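Local coordinates for GrpB family protein (Enterococcus faecalis, PDB 2NRK), which is of unknown function but belongs to the GrpB family, which is grouped with the nucleotidyltransferases and may therefore share their general fold, at residues Y78-E83 against G88-R93; E20-A25 against L92-I97; K27-E32 against D67-E72; K36-G41 against A119-L124. All blocks are in the same frame, centred on the assembly; numbering follows the deposited sequence.

Contact 1. Residues Y78-E83 against G88-R93; sequences YEYMGE and GRRYLR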
# COMPACT_ATOMS: atom_id res chain seq x y z
N TYR A 78 4.48 -10.63 26.80
CA TYR A 78 5.01 -11.01 25.49
C TYR A 78 6.40 -11.62 25.53
O TYR A 78 7.26 -11.21 26.34
CB TYR A 78 5.02 -9.80 24.54
CG TYR A 78 3.63 -9.41 24.09
CD1 TYR A 78 2.97 -10.17 23.10
CD2 TYR A 78 2.98 -8.33 24.67
CE1 TYR A 78 1.68 -9.82 22.67
CE2 TYR A 78 1.67 -7.99 24.26
CZ TYR A 78 1.06 -8.74 23.25
OH TYR A 78 -0.24 -8.44 22.83
N GLU A 79 6.62 -12.60 24.66
CA GLU A 79 7.94 -12.94 24.21
C GLU A 79 8.28 -12.02 23.03
O GLU A 79 7.51 -11.92 22.06
CB GLU A 79 7.98 -14.38 23.68
CG GLU A 79 8.02 -15.49 24.65
CD GLU A 79 8.24 -16.81 23.87
OE1 GLU A 79 7.24 -17.35 23.35
OE2 GLU A 79 9.40 -17.24 23.75
N TYR A 80 9.41 -11.35 23.15
CA TYR A 80 9.86 -10.38 22.17
C TYR A 80 10.75 -11.10 21.16
O TYR A 80 11.89 -11.44 21.47
CB TYR A 80 10.64 -9.27 22.87
CG TYR A 80 10.92 -8.10 21.96
CD1 TYR A 80 9.97 -7.08 21.81
CD2 TYR A 80 12.13 -7.99 21.28
CE1 TYR A 80 10.21 -5.99 21.00
CE2 TYR A 80 12.39 -6.88 20.44
CZ TYR A 80 11.40 -5.91 20.30
OH TYR A 80 11.64 -4.84 19.48
N MSE A 81 10.21 -11.38 19.97
CA MSE A 81 10.88 -12.33 19.06
C MSE A 81 11.80 -11.69 18.01
O MSE A 81 12.45 -12.42 17.24
CB MSE A 81 9.84 -13.23 18.35
CG MSE A 81 8.94 -14.12 19.23
SE MSE A 81 9.92 -15.21 20.42
CE MSE A 81 10.56 -16.56 19.21
N GLY A 82 11.89 -10.36 17.98
CA GLY A 82 12.67 -9.70 16.94
C GLY A 82 12.03 -9.89 15.58
O GLY A 82 10.80 -10.01 15.46
N GLU A 83 12.87 -9.98 14.55
CA GLU A 83 12.34 -10.18 13.19
C GLU A 83 11.71 -11.57 13.06
O GLU A 83 10.73 -11.74 12.32
CB GLU A 83 13.45 -10.03 12.15
CG GLU A 83 13.99 -8.60 12.05
CD GLU A 83 14.98 -8.45 10.91
OE1 GLU A 83 15.72 -9.43 10.62
OE2 GLU A 83 15.06 -7.33 10.34
N GLY A 88 12.72 -6.45 8.81
CA GLY A 88 11.96 -5.26 9.20
C GLY A 88 10.82 -5.47 10.17
O GLY A 88 10.25 -4.49 10.64
N ARG A 89 10.50 -6.71 10.53
CA ARG A 89 9.42 -6.96 11.48
C ARG A 89 9.94 -6.93 12.91
O ARG A 89 11.13 -7.21 13.15
CB ARG A 89 8.76 -8.32 11.19
CG ARG A 89 7.57 -8.62 12.13
CD ARG A 89 6.86 -9.91 11.69
NE ARG A 89 7.74 -11.09 11.78
CZ ARG A 89 7.29 -12.35 11.68
NH1 ARG A 89 5.97 -12.56 11.49
NH2 ARG A 89 8.11 -13.39 11.75
N ARG A 90 9.08 -6.53 13.85
CA ARG A 90 9.22 -7.00 15.24
C ARG A 90 8.00 -7.82 15.59
O ARG A 90 6.88 -7.32 15.49
CB ARG A 90 9.43 -5.85 16.23
CG ARG A 90 10.71 -5.07 15.95
CD ARG A 90 11.99 -5.94 16.11
NE ARG A 90 13.20 -5.12 15.99
CZ ARG A 90 13.78 -4.79 14.84
NH1 ARG A 90 13.30 -5.26 13.69
NH2 ARG A 90 14.89 -4.01 14.85
N TYR A 91 8.22 -9.05 16.05
CA TYR A 91 7.13 -9.97 16.25
C TYR A 91 7.03 -10.24 17.77
O TYR A 91 8.07 -10.43 18.42
CB TYR A 91 7.45 -11.27 15.51
CG TYR A 91 6.43 -12.38 15.67
CD1 TYR A 91 5.12 -12.21 15.21
CD2 TYR A 91 6.79 -13.62 16.21
CE1 TYR A 91 4.17 -13.26 15.32
CE2 TYR A 91 5.84 -14.67 16.32
CZ TYR A 91 4.55 -14.46 15.89
OH TYR A 91 3.63 -15.50 16.01
N LEU A 92 5.82 -10.21 18.29
CA LEU A 92 5.56 -10.52 19.70
C LEU A 92 4.54 -11.64 19.76
O LEU A 92 3.59 -11.67 18.99
CB LEU A 92 4.95 -9.33 20.45
CG LEU A 92 5.51 -7.91 20.29
CD1 LEU A 92 4.66 -6.92 21.08
CD2 LEU A 92 6.91 -7.87 20.75
N ARG A 93 4.72 -12.54 20.72
CA ARG A 93 3.72 -13.58 20.96
C ARG A 93 3.50 -13.75 22.43
O ARG A 93 4.43 -13.62 23.25
CB ARG A 93 4.14 -14.92 20.31
CG ARG A 93 5.38 -15.51 20.89
CD ARG A 93 5.85 -16.71 20.03
NE ARG A 93 6.95 -17.34 20.73
CZ ARG A 93 7.76 -18.25 20.18
NH1 ARG A 93 7.56 -18.61 18.92
NH2 ARG A 93 8.75 -18.75 20.90
O HOH W 1 9.93 -8.28 18.63
O HOH W 2 14.71 -4.80 11.27

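Contact 2. Residues E20-A25 against L92-I97; sequences EEEAQA and LRKGPI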
# COMPACT_ATOMS: atom_id res chain seq x y z
N GLU A 20 -9.56 -4.95 20.66
CA GLU A 20 -9.59 -3.54 21.06
C GLU A 20 -8.93 -3.30 22.43
O GLU A 20 -8.21 -2.33 22.60
CB GLU A 20 -11.01 -3.02 20.94
CG GLU A 20 -11.32 -2.93 19.43
CD GLU A 20 -12.54 -2.16 19.14
OE1 GLU A 20 -13.24 -1.81 20.10
OE2 GLU A 20 -12.84 -1.94 17.95
N GLU A 21 -9.12 -4.23 23.36
CA GLU A 21 -8.56 -4.11 24.70
C GLU A 21 -7.02 -4.13 24.61
O GLU A 21 -6.31 -3.30 25.21
CB GLU A 21 -9.01 -5.30 25.52
CG GLU A 21 -8.61 -5.28 26.97
CD GLU A 21 -9.56 -6.13 27.83
OE1 GLU A 21 -10.80 -6.11 27.58
OE2 GLU A 21 -9.07 -6.81 28.75
N GLU A 22 -6.51 -5.12 23.89
CA GLU A 22 -5.07 -5.24 23.83
C GLU A 22 -4.48 -4.14 22.95
O GLU A 22 -3.34 -3.70 23.17
CB GLU A 22 -4.66 -6.65 23.34
CG GLU A 22 -3.14 -6.92 23.38
CD GLU A 22 -2.58 -7.07 24.81
OE1 GLU A 22 -3.31 -6.82 25.81
OE2 GLU A 22 -1.38 -7.45 24.93
N ALA A 23 -5.21 -3.71 21.93
CA ALA A 23 -4.68 -2.64 21.08
C ALA A 23 -4.39 -1.39 21.94
O ALA A 23 -3.37 -0.72 21.76
CB ALA A 23 -5.63 -2.30 19.92
N GLN A 24 -5.27 -1.09 22.90
CA GLN A 24 -5.08 0.06 23.78
C GLN A 24 -3.81 -0.14 24.63
O GLN A 24 -3.01 0.78 24.81
CB GLN A 24 -6.31 0.22 24.68
CG GLN A 24 -6.63 1.65 25.14
CD GLN A 24 -7.90 1.70 25.99
OE1 GLN A 24 -8.08 0.88 26.89
NE2 GLN A 24 -8.77 2.66 25.71
N ALA A 25 -3.66 -1.35 25.16
CA ALA A 25 -2.49 -1.69 25.98
C ALA A 25 -1.21 -1.48 25.17
O ALA A 25 -0.24 -0.89 25.68
CB ALA A 25 -2.60 -3.13 26.49
N LEU A 92 5.82 -10.21 18.29
CA LEU A 92 5.56 -10.52 19.70
C LEU A 92 4.54 -11.64 19.76
O LEU A 92 3.59 -11.67 18.99
CB LEU A 92 4.95 -9.33 20.45
CG LEU A 92 5.51 -7.91 20.29
CD1 LEU A 92 4.66 -6.92 21.08
CD2 LEU A 92 6.91 -7.87 20.75
N ARG A 93 4.72 -12.54 20.72
CA ARG A 93 3.72 -13.58 20.96
C ARG A 93 3.50 -13.75 22.43
O ARG A 93 4.43 -13.62 23.25
CB ARG A 93 4.14 -14.92 20.31
CG ARG A 93 5.38 -15.51 20.89
CD ARG A 93 5.85 -16.71 20.03
NE ARG A 93 6.95 -17.34 20.73
CZ ARG A 93 7.76 -18.25 20.18
NH1 ARG A 93 7.56 -18.61 18.92
NH2 ARG A 93 8.75 -18.75 20.90
N LYS A 94 2.25 -14.05 22.76
CA LYS A 94 1.92 -14.45 24.13
C LYS A 94 0.70 -15.36 24.14
O LYS A 94 -0.04 -15.40 23.16
CB LYS A 94 1.73 -13.22 25.01
CG LYS A 94 0.42 -12.50 24.95
CD LYS A 94 0.42 -11.40 26.04
CE LYS A 94 -0.71 -10.42 25.88
NZ LYS A 94 -0.88 -9.36 27.00
N GLY A 95 0.48 -16.07 25.24
CA GLY A 95 1.26 -15.95 26.45
C GLY A 95 2.02 -17.22 26.71
O GLY A 95 2.02 -18.13 25.88
N PRO A 96 2.64 -17.31 27.91
CA PRO A 96 3.46 -18.47 28.21
C PRO A 96 2.60 -19.72 28.43
O PRO A 96 3.02 -20.81 28.06
CB PRO A 96 4.18 -18.06 29.50
CG PRO A 96 3.29 -17.09 30.16
CD PRO A 96 2.56 -16.37 29.04
N ILE A 97 1.39 -19.55 28.98
CA ILE A 97 0.50 -20.69 29.21
C ILE A 97 -0.20 -21.14 27.92
O ILE A 97 -0.06 -22.30 27.52
CB ILE A 97 -0.51 -20.45 30.38
CG1 ILE A 97 0.26 -20.30 31.70
CG2 ILE A 97 -1.52 -21.62 30.47
CD1 ILE A 97 -0.44 -19.41 32.74

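Contact 3. Residues K27-E32 against D67-E72; sequences KQILKE and DLLQWE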
# COMPACT_ATOMS: atom_id res chain seq x y z
N LYS A 27 -0.77 0.49 22.47
CA LYS A 27 -0.59 1.92 22.24
C LYS A 27 -0.01 2.64 23.45
O LYS A 27 0.75 3.60 23.30
CB LYS A 27 -1.91 2.56 21.86
CG LYS A 27 -2.38 2.20 20.47
CD LYS A 27 -3.82 2.63 20.23
CE LYS A 27 -4.42 1.90 19.04
NZ LYS A 27 -5.79 2.43 18.71
N GLN A 28 -0.36 2.20 24.66
CA GLN A 28 0.15 2.86 25.87
C GLN A 28 1.66 2.74 25.91
O GLN A 28 2.35 3.64 26.38
CB GLN A 28 -0.43 2.27 27.17
CG GLN A 28 -1.90 2.61 27.44
CD GLN A 28 -2.35 2.17 28.84
OE1 GLN A 28 -2.99 2.95 29.58
NE2 GLN A 28 -2.02 0.93 29.21
N ILE A 29 2.17 1.61 25.40
CA ILE A 29 3.61 1.32 25.43
C ILE A 29 4.33 2.01 24.29
O ILE A 29 5.40 2.60 24.49
CB ILE A 29 3.87 -0.21 25.39
CG1 ILE A 29 3.39 -0.84 26.70
CG2 ILE A 29 5.35 -0.53 25.13
CD1 ILE A 29 3.22 -2.34 26.58
N LEU A 30 3.73 1.95 23.09
CA LEU A 30 4.39 2.45 21.89
C LEU A 30 4.37 3.97 21.77
O LEU A 30 5.24 4.56 21.10
CB LEU A 30 3.70 1.85 20.66
CG LEU A 30 3.95 0.37 20.46
CD1 LEU A 30 2.86 -0.19 19.60
CD2 LEU A 30 5.34 0.21 19.84
N LYS A 31 3.37 4.61 22.37
CA LYS A 31 3.26 6.07 22.39
C LYS A 31 3.27 6.65 20.97
O LYS A 31 2.65 6.08 20.07
CB LYS A 31 4.32 6.70 23.31
CG LYS A 31 4.19 6.18 24.76
CD LYS A 31 5.13 6.82 25.73
CE LYS A 31 5.04 6.02 27.05
NZ LYS A 31 5.93 6.61 28.07
N GLU A 32 4.01 7.75 20.78
CA GLU A 32 3.98 8.50 19.51
C GLU A 32 4.52 7.74 18.31
O GLU A 32 4.16 8.07 17.17
CB GLU A 32 4.72 9.85 19.63
CG GLU A 32 4.15 10.81 20.67
CD GLU A 32 4.66 10.55 22.08
OE1 GLU A 32 5.41 9.56 22.28
OE2 GLU A 32 4.33 11.35 22.98
N ASP A 67 12.77 -1.70 19.73
CA ASP A 67 13.70 -2.47 20.57
C ASP A 67 13.89 -1.91 21.97
O ASP A 67 14.13 -2.66 22.91
CB ASP A 67 15.03 -2.65 19.85
CG ASP A 67 14.87 -3.43 18.55
OD1 ASP A 67 14.00 -4.34 18.48
OD2 ASP A 67 15.58 -3.10 17.58
N LEU A 68 13.75 -0.59 22.12
CA LEU A 68 13.88 0.04 23.44
C LEU A 68 12.77 -0.41 24.39
O LEU A 68 12.91 -0.24 25.62
CB LEU A 68 13.79 1.57 23.34
CG LEU A 68 14.73 2.34 22.43
CD1 LEU A 68 14.36 3.82 22.39
CD2 LEU A 68 16.14 2.16 22.93
N LEU A 69 11.70 -0.97 23.82
CA LEU A 69 10.48 -1.27 24.57
C LEU A 69 10.34 -2.78 24.85
O LEU A 69 9.31 -3.22 25.39
CB LEU A 69 9.26 -0.76 23.78
CG LEU A 69 9.28 0.77 23.66
CD1 LEU A 69 8.08 1.20 22.83
CD2 LEU A 69 9.33 1.46 25.03
N GLN A 70 11.35 -3.55 24.46
CA GLN A 70 11.29 -5.01 24.59
C GLN A 70 10.80 -5.42 25.99
O GLN A 70 9.90 -6.24 26.13
CB GLN A 70 12.64 -5.66 24.31
CG GLN A 70 12.75 -7.09 24.91
CD GLN A 70 13.99 -7.87 24.46
OE1 GLN A 70 14.83 -7.37 23.70
NE2 GLN A 70 14.12 -9.11 24.95
N TRP A 71 11.38 -4.82 27.02
CA TRP A 71 11.09 -5.26 28.40
C TRP A 71 9.72 -4.76 28.90
O TRP A 71 9.11 -5.38 29.78
CB TRP A 71 12.27 -4.90 29.33
CG TRP A 71 13.48 -5.53 28.73
CD1 TRP A 71 13.87 -6.84 28.85
CD2 TRP A 71 14.36 -4.94 27.76
NE1 TRP A 71 14.96 -7.08 28.03
CE2 TRP A 71 15.27 -5.92 27.36
CE3 TRP A 71 14.46 -3.65 27.21
CZ2 TRP A 71 16.30 -5.67 26.45
CZ3 TRP A 71 15.48 -3.40 26.27
CH2 TRP A 71 16.38 -4.41 25.92
N GLU A 72 9.23 -3.67 28.31
CA GLU A 72 7.85 -3.24 28.57
C GLU A 72 6.88 -4.27 28.00
O GLU A 72 5.88 -4.62 28.62
CB GLU A 72 7.58 -1.86 27.94
CG GLU A 72 8.29 -0.71 28.60
CD GLU A 72 7.76 -0.38 29.98
OE1 GLU A 72 6.72 -0.94 30.42
OE2 GLU A 72 8.43 0.47 30.63

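Contact 4. Residues K36-G41 against A119-L124; sequences KVEHIG and AFRNYL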
# COMPACT_ATOMS: atom_id res chain seq x y z
N LYS A 36 -0.59 3.34 13.82
CA LYS A 36 -1.87 2.65 13.67
C LYS A 36 -1.76 1.22 14.23
O LYS A 36 -0.74 0.57 14.04
CB LYS A 36 -2.24 2.59 12.17
CG LYS A 36 -3.60 2.00 11.87
CD LYS A 36 -4.68 2.95 12.33
CE LYS A 36 -6.04 2.36 12.01
NZ LYS A 36 -7.01 3.43 12.29
N VAL A 37 -2.82 0.75 14.88
CA VAL A 37 -2.93 -0.68 15.21
C VAL A 37 -4.17 -1.19 14.51
O VAL A 37 -5.26 -0.63 14.70
CB VAL A 37 -3.06 -0.95 16.74
CG1 VAL A 37 -3.17 -2.44 17.01
CG2 VAL A 37 -1.82 -0.38 17.49
N GLU A 38 -3.97 -2.22 13.70
CA GLU A 38 -5.06 -2.84 12.92
C GLU A 38 -5.27 -4.30 13.38
O GLU A 38 -4.31 -5.03 13.65
CB GLU A 38 -4.70 -2.84 11.42
CG GLU A 38 -4.65 -1.45 10.76
CD GLU A 38 -5.95 -0.98 10.17
OE1 GLU A 38 -7.04 -1.57 10.43
OE2 GLU A 38 -5.88 0.04 9.43
N HIS A 39 -6.53 -4.71 13.38
CA HIS A 39 -6.88 -6.11 13.61
C HIS A 39 -6.75 -6.80 12.27
O HIS A 39 -7.36 -6.38 11.27
CB HIS A 39 -8.34 -6.13 14.11
CG HIS A 39 -8.78 -7.45 14.65
ND1 HIS A 39 -10.08 -7.67 15.03
CD2 HIS A 39 -8.12 -8.63 14.84
CE1 HIS A 39 -10.21 -8.92 15.45
NE2 HIS A 39 -9.04 -9.52 15.35
N ILE A 40 -5.96 -7.87 12.22
CA ILE A 40 -5.70 -8.57 10.98
C ILE A 40 -5.88 -10.07 11.21
O ILE A 40 -6.27 -10.51 12.32
CB ILE A 40 -4.33 -8.23 10.38
CG1 ILE A 40 -3.18 -8.52 11.37
CG2 ILE A 40 -4.32 -6.78 9.90
CD1 ILE A 40 -1.83 -8.86 10.72
N GLY A 41 -5.63 -10.85 10.17
CA GLY A 41 -5.69 -12.32 10.28
C GLY A 41 -7.13 -12.81 10.35
O GLY A 41 -8.05 -12.01 10.21
N ALA A 119 -4.80 -6.13 2.74
CA ALA A 119 -5.56 -6.50 1.55
C ALA A 119 -6.25 -7.84 1.76
O ALA A 119 -7.41 -8.00 1.40
CB ALA A 119 -4.66 -6.53 0.31
N PHE A 120 -5.51 -8.81 2.34
CA PHE A 120 -6.02 -10.17 2.60
C PHE A 120 -7.27 -10.08 3.47
O PHE A 120 -8.31 -10.64 3.12
CB PHE A 120 -4.93 -10.99 3.30
CG PHE A 120 -5.33 -12.41 3.61
CD1 PHE A 120 -5.33 -13.38 2.62
CD2 PHE A 120 -5.62 -12.76 4.92
CE1 PHE A 120 -5.69 -14.75 2.92
CE2 PHE A 120 -5.98 -14.10 5.23
CZ PHE A 120 -6.01 -15.07 4.24
N ARG A 121 -7.17 -9.33 4.57
CA ARG A 121 -8.32 -9.13 5.45
C ARG A 121 -9.50 -8.50 4.72
O ARG A 121 -10.64 -9.02 4.77
CB ARG A 121 -7.93 -8.23 6.63
CG ARG A 121 -9.14 -7.93 7.54
CD ARG A 121 -8.77 -6.76 8.44
NE ARG A 121 -8.79 -5.50 7.68
CZ ARG A 121 -8.43 -4.32 8.20
NH1 ARG A 121 -8.03 -4.23 9.48
NH2 ARG A 121 -8.46 -3.23 7.44
N ASN A 122 -9.24 -7.39 4.02
CA ASN A 122 -10.34 -6.64 3.38
C ASN A 122 -11.05 -7.52 2.36
O ASN A 122 -12.28 -7.52 2.26
CB ASN A 122 -9.80 -5.37 2.76
CG ASN A 122 -9.32 -4.36 3.77
OD1 ASN A 122 -9.48 -4.54 4.99
ND2 ASN A 122 -8.72 -3.26 3.28
N TYR A 123 -10.27 -8.29 1.61
CA TYR A 123 -10.80 -9.16 0.57
C TYR A 123 -11.69 -10.27 1.19
O TYR A 123 -12.77 -10.56 0.68
CB TYR A 123 -9.63 -9.77 -0.19
CG TYR A 123 -10.00 -10.59 -1.40
CD1 TYR A 123 -10.61 -9.99 -2.52
CD2 TYR A 123 -9.72 -11.96 -1.45
CE1 TYR A 123 -10.95 -10.76 -3.67
CE2 TYR A 123 -10.01 -12.73 -2.61
CZ TYR A 123 -10.64 -12.11 -3.71
OH TYR A 123 -10.94 -12.83 -4.85
N LEU A 124 -11.23 -10.89 2.28
CA LEU A 124 -12.08 -11.93 2.91
C LEU A 124 -13.38 -11.31 3.47
O LEU A 124 -14.44 -11.93 3.35
CB LEU A 124 -11.34 -12.64 4.04
CG LEU A 124 -10.22 -13.53 3.53
CD1 LEU A 124 -9.50 -14.19 4.72
CD2 LEU A 124 -10.76 -14.63 2.57
O HOH W 3 -7.67 -0.32 7.48

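Contact 1. Residues Y78-E83 against G88-R93
E79 and R93 make an antiparallel hydrogen-bonded pair, with E79 N giving to R93 O at 2.8 Å and R93 N returning to E79 O at 3.2 Å, and Y80 and L92 follow as a non-hydrogen-bonded pair. On the E79 and R93 face, R93 NE reaches E79 OE1 at 2.6 Å in a salt bridge. The nitrogen comes from above the carboxylate plane, whereas the oxygen lies close to the plane of the guanidinium; the bonds from NH2 are weak. R93 sets out from between its backbone N and carbonyl carbon (chi1 64°) and then runs extended, carrying its guanidinium beside E79. The selenomethionine M81 folds back at chi2 and chi3, laying CE over one guanidinium face, 3.3 Å from R93 NH2.

These strands form a beta hairpin that ends one side of a mixed sheet. On the Y80 and L92 face the leucine serves Y80 and also Y78: L92 CD1 sits over the Y78 ring, 4.1 Å from its centroid, in a CH-pi contact, and L92 CD2 touches Y80 CD1 at 3.3 Å. Their hydroxyls are anchored elsewhere, Y78 on E22 and Y80 on D67, which also pairs with R90.

Nearer the turn, M81 N bonds Y91 O while Y91 N bonds G82 O, and a water links G82 N to Y91 O. Side-on, R89 NE and NH2 both grip E83 O, and E83 OE2 accepts G88 N at 2.9 Å.

Contact 2. Residues E20-A25 against L92-I97
K94 NZ donates to E22 OE2 at 2.9 Å, a salt bridge that by itself joins helix 14-30 to strand 89-94 across these segments. The two side chains arrive from opposite directions, and the ammonium meets the oxygen from above the carboxylate plane, 37° out of it. E22 OE1 stays farther off, 3.7 Å from K94 NZ, so the grip is one-sided.

Reach explains the shapes: the CA atoms of E22 and K94 are 11.6 Å apart. K94 leaves its backbone with CG between N and the carbonyl carbon (chi1 81°) and is extended from there to NZ, while E22 turns at chi2 to bring its carboxylate round. Both polar ends have further partners. E22 OE2 is also bonded to the hydroxyl of Y78, and K94 NZ also donates to the carbonyl of I76. Packing round the pair comes from Y78, which touches K94, and from H101 on strand 101-107, which touches both side chains. Just beyond K94 the chain leaves the strand through a cis peptide bond to G95.

With a lysine and a tyrosine hydroxyl both on OE2, the negative charge of E22 is probably drawn toward that oxygen, and the pair would be expected to favour a charged carboxylate.

Contact 3. Residues K27-E32 against D67-E72
I29 and L69 meet in a small apolar contact near the periphery of the fold, where the C-terminal end of helix 14-30 comes up against L69, just ahead of helix 70-75, and against the first turn of that helix. The two side chains slide past each other in opposite directions, and I29 CG2 lies 4.0 Å from L69 CD1. That same leucine methyl, CD1, is also 3.4 Å from I29 O, so the leucine branch rests against the backbone of the helix end as well as against its side chains. L30 adds a lighter touch, its CD2 being 4.2 Å from L69 CD1.

I29 presents both of its branches to helix 70-75. I29 CG2, anti to the backbone N, meets E72 CB at 3.8 Å, and the CG1 branch, beside the backbone N (chi1 -68°), brings I29 CD1 to 4.1 Å from E72 O. F73, from the next position of helix 70-75, touches both I29 and L30 and extends the apolar patch. Helix 14-30 closes just after L30, at K31, whose positive phi breaks the run although its N still bonds K27 O at 3.0 Å.

Between these segments, then, attraction rests on dispersion and on the withdrawal of methyl groups from water, so shape and burial, rather than directed bonds, probably set how they lie together.

Contact 4. Residues K36-G41 against A119-L124
R121 reaches across from helix 111-126 to strand 34-40 and gives two bonds from a single nitrogen: NH1 donates to H39 O at 2.9 Å and to E38 OE1 at 3.0 Å. The second is a salt bridge and nearly straight, at 173°. Both acceptors lie at the guanidinium edge, near its plane, yet the carboxylate of E38 is turned steeply, 63° from that plane, so OE1 is met from above the carboxylate. No two-oxygen pairing forms directly; instead a water accepts from R121 NH2 at 3.0 Å and donates to E38 OE2 at 2.7 Å, bridging the second oxygen to the guanidinium.

The torsions set this up. R121 has CG anti to the backbone N (chi1 177°), which sends the chain away from its helix. R121 CD already passes 3.2 Å from H39 O, and the bend at chi3 then turns the guanidinium to face the strand. E38 bends at chi2, crossing R121 at about a right angle. The remaining edge is held from within the helix: R121 NE and NH2 both donate to N122 OD1, side-on, at 2.9 and 3.0 Å. With all three nitrogens engaged, the guanidinium has little freedom to rotate, and N122 acts as a second-shell residue positioning it against the strand.

The H39 ring heads elsewhere, stacking on F19 and bonding T43 through NE2. Strand 34-40 is one of the two outermost strands of the sheet in this chain, hydrogen-bonded to strand 54-60, while helix 111-126 packs through F120 and Y123 on helix 157-171 and through L124 on helix 128-142.

In the fold
Starting from the N terminus, helix 14-30 supplies the first segments of contacts 2 and 3, and strand 34-40, which follows it, opens contact 4. Contact 3 closes first, at helix 70-75, within the longer loop of contact 2. The hairpin of contact 1 then opens and closes locally, inside the span of contact 4, and contact 2 closes afterwards on the same strand, 89-94. Contact 4 closes last, on helix 111-126, and crosses both contacts 2 and 3. Y78 joins contacts 1 and 2, D67 joins contacts 1 and 3, and V37 packs on A23 and K27, so helix 14-30 is linked to both edges of the sheet, through V37 on one and the Y78 region on the other.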